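Local atomic coordinates of trichothecene 3-O-acetyltransferase (Gibberella zeae, PDB entry 2RKV), a protein that transfers an acetyl group from acetyl-coenzyme A to the 3-hydroxyl of trichothecene mycotoxins such as T-2, as a member of the BAHD acyltransferase superfamily. Residues S18-I23 / T151-H156; K120-G125 / I404-E409. All coordinates share one frame; numbering follows the deposited sequence.

Contact 1 (S18-I23 / T151-H156); sequences SIYTQI and TVNGQH. With ZBA (12,13-Epoxytrichothec-9-ene-3,4,8,15-tetrol-4,15-diacetate-8-isovalerate), chain D.
Tyr-20 lays its ring across Gln-155, whose CA sits over one face, 4.0 Å from the ring centroid and 28° off the normal. The two side chains cross at about a right angle, and Gln-155 CG follows the ring to within 3.6 Å of Tyr-20 OH, a hydroxyl held by Pro-135 O. On the same face of the sheet Gln-22 and Asn-153 run side by side, their amide planes 50° apart. Gln-22 CG lies 3.4 Å from Asn-153 OD1, a buried oxygen without a hydrogen-bond partner in the model, whereas Asn-153 ND2 and Gln-22 NE2 both bond Arg-119 O, and Gln-22 OE1 accepts from Arg-402. Beneath these side chains, 20-23 and 151-155 are antiparallel neighbours in the five-stranded mixed sheet, with Thr-21/Gly-154 and Ile-23/Val-152 as hydrogen-bonded pairs. Where the pairing ends, His-156 N donates to Ile-19 O (3.0 Å), fixing the first residue of the HXXXD motif of BAHD enzymes. The imidazole passes Thr-21 OG1, 3.3 Å from its CD2; Thr-21 turns that oxygen anti to its carbonyl carbon (chi1 -57°). At the ring edge, in plane, His-156 NE2 hydrogen-bonds toxin O16, the 3-hydroxyl, at 2.7 Å, consistent with the general-base role of this histidine in the family. Alongside, Ile-19 offers an apolar wall, with CD1 3.9 Å from toxin C39.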
loop_
_atom_site.group_PDB
_atom_site.type_symbol
_atom_site.label_atom_id
_atom_site.label_comp_id
_atom_site.label_asym_id
_atom_site.label_seq_id
_atom_site.Cartn_x
_atom_site.Cartn_y
_atom_site.Cartn_z
ATOM N N SER A 18 4.638 -10.249 -8.132
ATOM C CA SER A 18 5.066 -11.247 -7.136
ATOM C C SER A 18 4.626 -10.934 -5.691
ATOM O O SER A 18 4.917 -11.702 -4.758
ATOM C CB SER A 18 6.591 -11.414 -7.187
ATOM O OG SER A 18 7.241 -10.184 -6.907
ATOM N N ILE A 19 3.913 -9.825 -5.521
ATOM C CA ILE A 19 3.603 -9.271 -4.203
ATOM C C ILE A 19 2.103 -9.317 -3.910
ATOM O O ILE A 19 1.290 -9.133 -4.814
ATOM C CB ILE A 19 4.088 -7.798 -4.109
ATOM C CG1 ILE A 19 5.621 -7.733 -4.077
ATOM C CG2 ILE A 19 3.500 -7.088 -2.889
ATOM C CD1 ILE A 19 6.170 -6.309 -4.222
ATOM N N TYR A 20 1.766 -9.560 -2.645
ATOM C CA TYR A 20 0.416 -9.353 -2.132
ATOM C C TYR A 20 0.374 -8.217 -1.116
ATOM O O TYR A 20 1.166 -8.192 -0.162
ATOM C CB TYR A 20 -0.131 -10.633 -1.499
ATOM C CG TYR A 20 -0.700 -11.584 -2.519
ATOM C CD1 TYR A 20 0.123 -12.463 -3.221
ATOM C CD2 TYR A 20 -2.068 -11.585 -2.801
ATOM C CE1 TYR A 20 -0.407 -13.336 -4.177
ATOM C CE2 TYR A 20 -2.610 -12.457 -3.749
ATOM C CZ TYR A 20 -1.777 -13.317 -4.435
ATOM O OH TYR A 20 -2.318 -14.169 -5.371
ATOM N N THR A 21 -0.551 -7.279 -1.324
ATOM C CA THR A 21 -0.814 -6.214 -0.352
ATOM C C THR A 21 -1.787 -6.715 0.707
ATOM O O THR A 21 -2.882 -7.172 0.366
ATOM C CB THR A 21 -1.433 -4.969 -1.021
ATOM O OG1 THR A 21 -0.564 -4.501 -2.062
ATOM C CG2 THR A 21 -1.664 -3.853 0.011
ATOM N N GLN A 22 -1.395 -6.618 1.979
ATOM C CA GLN A 22 -2.245 -7.054 3.093
ATOM C C GLN A 22 -2.746 -5.871 3.909
ATOM O O GLN A 22 -2.036 -4.889 4.100
ATOM C CB GLN A 22 -1.483 -7.986 4.045
ATOM C CG GLN A 22 -0.744 -9.138 3.376
ATOM C CD GLN A 22 0.360 -9.682 4.258
ATOM O OE1 GLN A 22 0.963 -8.940 5.043
ATOM N NE2 GLN A 22 0.646 -10.974 4.126
ATOM N N ILE A 23 -3.973 -5.977 4.409
ATOM C CA ILE A 23 -4.489 -5.022 5.381
ATOM C C ILE A 23 -5.394 -5.794 6.336
ATOM O O ILE A 23 -6.107 -6.716 5.911
ATOM C CB ILE A 23 -5.224 -3.822 4.695
ATOM C CG1 ILE A 23 -5.549 -2.694 5.688
ATOM C CG2 ILE A 23 -6.473 -4.309 3.919
ATOM C CD1 ILE A 23 -4.334 -1.889 6.162
ATOM N N THR A 151 -8.483 -10.031 7.554
ATOM C CA THR A 151 -7.329 -9.667 6.735
ATOM C C THR A 151 -7.648 -9.883 5.262
ATOM O O THR A 151 -8.199 -10.914 4.883
ATOM C CB THR A 151 -6.074 -10.462 7.135
ATOM O OG1 THR A 151 -5.785 -10.227 8.520
ATOM C CG2 THR A 151 -4.854 -10.058 6.262
ATOM N N VAL A 152 -7.308 -8.889 4.443
ATOM C CA VAL A 152 -7.522 -8.998 3.004
ATOM C C VAL A 152 -6.188 -8.871 2.285
ATOM O O VAL A 152 -5.455 -7.903 2.516
ATOM C CB VAL A 152 -8.471 -7.896 2.483
ATOM C CG1 VAL A 152 -8.756 -8.101 1.009
ATOM C CG2 VAL A 152 -9.779 -7.853 3.297
ATOM N N ASN A 153 -5.889 -9.853 1.430
ATOM C CA ASN A 153 -4.732 -9.850 0.530
ATOM C C ASN A 153 -5.198 -9.546 -0.878
ATOM O O ASN A 153 -6.170 -10.138 -1.344
ATOM C CB ASN A 153 -4.079 -11.235 0.480
ATOM C CG ASN A 153 -3.178 -11.507 1.664
ATOM O OD1 ASN A 153 -3.462 -11.098 2.784
ATOM N ND2 ASN A 153 -2.073 -12.193 1.408
ATOM N N GLY A 154 -4.503 -8.636 -1.559
ATOM C CA GLY A 154 -4.769 -8.372 -2.977
ATOM C C GLY A 154 -3.511 -8.573 -3.803
ATOM O O GLY A 154 -2.445 -8.068 -3.445
ATOM N N GLN A 155 -3.636 -9.292 -4.919
ATOM C CA GLN A 155 -2.510 -9.507 -5.830
ATOM C C GLN A 155 -2.121 -8.156 -6.421
ATOM O O GLN A 155 -2.943 -7.517 -7.080
ATOM C CB GLN A 155 -2.899 -10.480 -6.945
ATOM C CG GLN A 155 -1.730 -11.324 -7.451
ATOM C CD GLN A 155 -0.597 -10.464 -7.951
ATOM O OE1 GLN A 155 0.503 -10.461 -7.380
ATOM N NE2 GLN A 155 -0.864 -9.695 -8.986
ATOM N N HIS A 156 -0.895 -7.695 -6.211
ATOM C CA HIS A 156 -0.554 -6.332 -6.564
ATOM C C HIS A 156 -0.531 -5.982 -8.048
ATOM O O HIS A 156 -0.632 -4.858 -8.360
ATOM C CB HIS A 156 0.790 -5.891 -5.905
ATOM C CG HIS A 156 0.896 -4.427 -5.580
ATOM N ND1 HIS A 156 0.394 -3.420 -6.362
ATOM C CD2 HIS A 156 1.454 -3.813 -4.523
ATOM C CE1 HIS A 156 0.656 -2.251 -5.815
ATOM N NE2 HIS A 156 1.313 -2.464 -4.699
HETATM O O18 ZBA D . 10.022 -2.951 -2.095
HETATM C C44 ZBA D . 9.417 -3.782 -2.640
HETATM C C45 ZBA D . 9.984 -4.924 -3.403
HETATM C C46 ZBA D . 9.887 -6.173 -2.656
HETATM C C48 ZBA D . 10.592 -6.068 -1.403
HETATM C C47 ZBA D . 10.516 -7.390 -3.262
HETATM O O17 ZBA D . 8.081 -3.806 -2.596
HETATM C C31 ZBA D . 7.346 -2.927 -1.731
HETATM C C30 ZBA D . 7.106 -1.595 -2.358
HETATM C C32 ZBA D . 6.119 -3.673 -1.360
HETATM C C39 ZBA D . 6.378 -4.949 -0.592
HETATM C C33 ZBA D . 4.939 -3.264 -1.710
HETATM C C34 ZBA D . 4.670 -2.024 -2.473
HETATM O O10 ZBA D . 4.307 -1.054 -1.471
HETATM C C29 ZBA D . 5.880 -1.489 -3.264
HETATM C C38 ZBA D . 6.074 -2.373 -4.491
HETATM O O12 ZBA D . 7.434 -2.363 -4.899
HETATM C C40 ZBA D . 7.772 -2.373 -6.178
HETATM C C41 ZBA D . 9.276 -2.385 -6.318
HETATM O O13 ZBA D . 7.072 -2.352 -7.072
HETATM C C28 ZBA D . 5.589 0.005 -3.712
HETATM C C37 ZBA D . 6.659 0.598 -4.649
HETATM C C35 ZBA D . 5.392 0.813 -2.435
HETATM C C25 ZBA D . 4.119 0.259 -1.909
HETATM C C36 ZBA D . 6.310 1.687 -1.761
HETATM O O11 ZBA D . 5.365 2.231 -2.651
HETATM C C27 ZBA D . 4.141 0.110 -4.298
HETATM C C26 ZBA D . 3.230 0.349 -3.109
HETATM O O16 ZBA D . 2.154 -0.545 -3.052
HETATM O O14 ZBA D . 4.135 1.297 -5.098
HETATM C C42 ZBA D . 3.350 1.538 -6.141
HETATM O O15 ZBA D . 3.401 2.552 -6.759
HETATM C C43 ZBA D . 2.427 0.458 -6.368
#

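Contact 2 (K120-G125 / I404-E409); sequences KTLPIG and IFEPVE
Lys-120 and Glu-406 form the salt bridge of this contact, NZ to OE2 at 2.8 Å, with NZ on the syn side of the oxygen and 20° out of the carboxylate plane. Bends at chi3 and chi4 (64° and 68°) curl the long lysine chain round to that oxygen, and Glu-113 gives NZ a second carboxylate. The other oxygen, Glu-406 OE1, accepts from a water at 2.6 Å; that water in turn accepts from Leu-122 N at 2.9 Å, so the carboxylate meets the lysine charge directly and the Leu-122 amide through the water.

Among the apolar contacts, Thr-121 CG2 lies over one face of the Phe-405 ring as a CH-pi contact, 4.0 Å from the centroid, while Leu-122 CD1 comes to the ring edge, 4.0 Å from Phe-405 CD1. The ring also meets Trp-231.

Van der Waals packing of a methyl against the carboxylate completes the set: Ile-124 and Glu-406 reach toward each other from opposite directions, CD1 3.6 Å from OE2.

Both segments are loops without regular structure. Leu-122 also touches the bound toxin, and 404-409 runs on into strand 411-414, which carries Leu-411 and Tyr-413: the arrangement belongs to the border of the trichothecene pocket.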
loop_
_atom_site.group_PDB
_atom_site.type_symbol
_atom_site.label_atom_id
_atom_site.label_comp_id
_atom_site.label_asym_id
_atom_site.label_seq_id
_atom_site.Cartn_x
_atom_site.Cartn_y
_atom_site.Cartn_z
ATOM N N LYS A 120 1.598 -14.829 2.423
ATOM C CA LYS A 120 2.644 -13.846 2.724
ATOM C C LYS A 120 2.671 -12.709 1.707
ATOM O O LYS A 120 2.235 -12.868 0.563
ATOM C CB LYS A 120 4.011 -14.524 2.809
ATOM C CG LYS A 120 4.166 -15.405 4.046
ATOM C CD LYS A 120 5.468 -16.209 4.024
ATOM C CE LYS A 120 6.693 -15.299 4.066
ATOM N NZ LYS A 120 6.820 -14.592 5.372
ATOM N N THR A 121 3.179 -11.557 2.140
ATOM C CA THR A 121 3.373 -10.403 1.272
ATOM C C THR A 121 4.357 -10.697 0.136
ATOM O O THR A 121 4.099 -10.374 -1.031
ATOM C CB THR A 121 3.892 -9.209 2.091
ATOM O OG1 THR A 121 2.883 -8.796 3.022
ATOM C CG2 THR A 121 4.250 -8.048 1.176
ATOM N N LEU A 122 5.485 -11.305 0.494
ATOM C CA LEU A 122 6.558 -11.562 -0.449
ATOM C C LEU A 122 6.518 -13.008 -0.940
ATOM O O LEU A 122 5.955 -13.869 -0.261
ATOM C CB LEU A 122 7.913 -11.234 0.196
ATOM C CG LEU A 122 8.059 -9.789 0.694
ATOM C CD1 LEU A 122 9.355 -9.586 1.493
ATOM C CD2 LEU A 122 7.945 -8.759 -0.445
ATOM N N PRO A 123 7.103 -13.274 -2.132
ATOM C CA PRO A 123 7.154 -14.628 -2.689
ATOM C C PRO A 123 8.180 -15.498 -1.960
ATOM O O PRO A 123 9.193 -15.899 -2.544
ATOM C CB PRO A 123 7.571 -14.389 -4.144
ATOM C CG PRO A 123 8.386 -13.145 -4.093
ATOM C CD PRO A 123 7.729 -12.286 -3.037
ATOM N N ILE A 124 7.903 -15.763 -0.689
ATOM C CA ILE A 124 8.789 -16.516 0.189
ATOM C C ILE A 124 7.995 -17.673 0.775
ATOM O O ILE A 124 6.870 -17.487 1.239
ATOM C CB ILE A 124 9.339 -15.624 1.347
ATOM C CG1 ILE A 124 10.242 -14.516 0.796
ATOM C CG2 ILE A 124 10.078 -16.474 2.404
ATOM C CD1 ILE A 124 10.557 -13.405 1.786
ATOM N N GLY A 125 8.574 -18.871 0.730
ATOM C CA GLY A 125 7.974 -20.031 1.378
ATOM C C GLY A 125 7.049 -20.829 0.480
ATOM O O GLY A 125 6.983 -20.581 -0.728
ATOM N N ILE A 404 2.682 -7.120 9.879
ATOM C CA ILE A 404 4.136 -7.165 9.820
ATOM C C ILE A 404 4.598 -8.286 8.879
ATOM O O ILE A 404 3.977 -9.353 8.804
ATOM C CB ILE A 404 4.754 -7.326 11.242
ATOM C CG1 ILE A 404 6.238 -6.947 11.243
ATOM C CG2 ILE A 404 4.518 -8.735 11.810
ATOM C CD1 ILE A 404 6.807 -6.705 12.643
ATOM N N PHE A 405 5.674 -8.019 8.152
ATOM C CA PHE A 405 6.333 -9.018 7.333
ATOM C C PHE A 405 7.844 -8.800 7.431
ATOM O O PHE A 405 8.306 -8.129 8.369
ATOM C CB PHE A 405 5.794 -9.032 5.886
ATOM C CG PHE A 405 5.984 -7.741 5.113
ATOM C CD1 PHE A 405 6.860 -7.698 4.028
ATOM C CD2 PHE A 405 5.241 -6.595 5.419
ATOM C CE1 PHE A 405 7.035 -6.520 3.278
ATOM C CE2 PHE A 405 5.402 -5.408 4.671
ATOM C CZ PHE A 405 6.304 -5.381 3.593
ATOM N N GLU A 406 8.610 -9.378 6.511
ATOM C CA GLU A 406 10.062 -9.207 6.551
ATOM C C GLU A 406 10.402 -7.718 6.511
ATOM O O GLU A 406 9.756 -6.954 5.791
ATOM C CB GLU A 406 10.744 -9.926 5.384
ATOM C CG GLU A 406 10.766 -11.455 5.499
ATOM C CD GLU A 406 9.462 -12.126 5.055
ATOM O OE1 GLU A 406 8.553 -11.427 4.542
ATOM O OE2 GLU A 406 9.356 -13.363 5.220
ATOM N N PRO A 407 11.409 -7.298 7.298
ATOM C CA PRO A 407 11.883 -5.926 7.170
ATOM C C PRO A 407 12.364 -5.661 5.749
ATOM O O PRO A 407 12.993 -6.529 5.132
ATOM C CB PRO A 407 13.060 -5.872 8.156
ATOM C CG PRO A 407 12.751 -6.917 9.159
ATOM C CD PRO A 407 12.135 -8.030 8.353
ATOM N N VAL A 408 12.033 -4.482 5.238
ATOM C CA VAL A 408 12.490 -4.020 3.937
ATOM C C VAL A 408 12.996 -2.606 4.168
ATOM O O VAL A 408 12.197 -1.673 4.314
ATOM C CB VAL A 408 11.342 -4.002 2.890
ATOM C CG1 VAL A 408 11.839 -3.482 1.545
ATOM C CG2 VAL A 408 10.719 -5.391 2.734
ATOM N N GLU A 409 14.318 -2.450 4.232
ATOM C CA GLU A 409 14.893 -1.172 4.661
ATOM C C GLU A 409 14.365 0.009 3.854
ATOM O O GLU A 409 14.381 -0.016 2.620
ATOM C CB GLU A 409 16.423 -1.194 4.614
ATOM C CG GLU A 409 17.025 -0.000 5.348
ATOM C CD GLU A 409 18.531 0.085 5.248
ATOM O OE1 GLU A 409 19.150 -0.770 4.575
ATOM O OE2 GLU A 409 19.088 1.024 5.848
HETATM O O HOH W 1 6.255 -11.764 3.293
#

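Overall arrangement
From the N terminus, the chain passes through 18-23, then 120-125, then 151-156 and finally 404-409, so the two contacts cross. Contact 1 closes a loop of 127 residues by pairing strands 20-28 and 147-155 within the five-stranded sheet. Contact 2 closes a much longer one of 278 residues, joining the loop after helix 113-116 to the link between strand 399-401 of that sheet and strand 411-414 of the seven-stranded sheet. Their centres are 11 Å apart and they touch directly: Tyr-20 N probably hydrogen-bonds Thr-121 O at 3.0 Å. Together they border the bound toxin, contact 1 with Ile-19 and His-156, contact 2 with Leu-122.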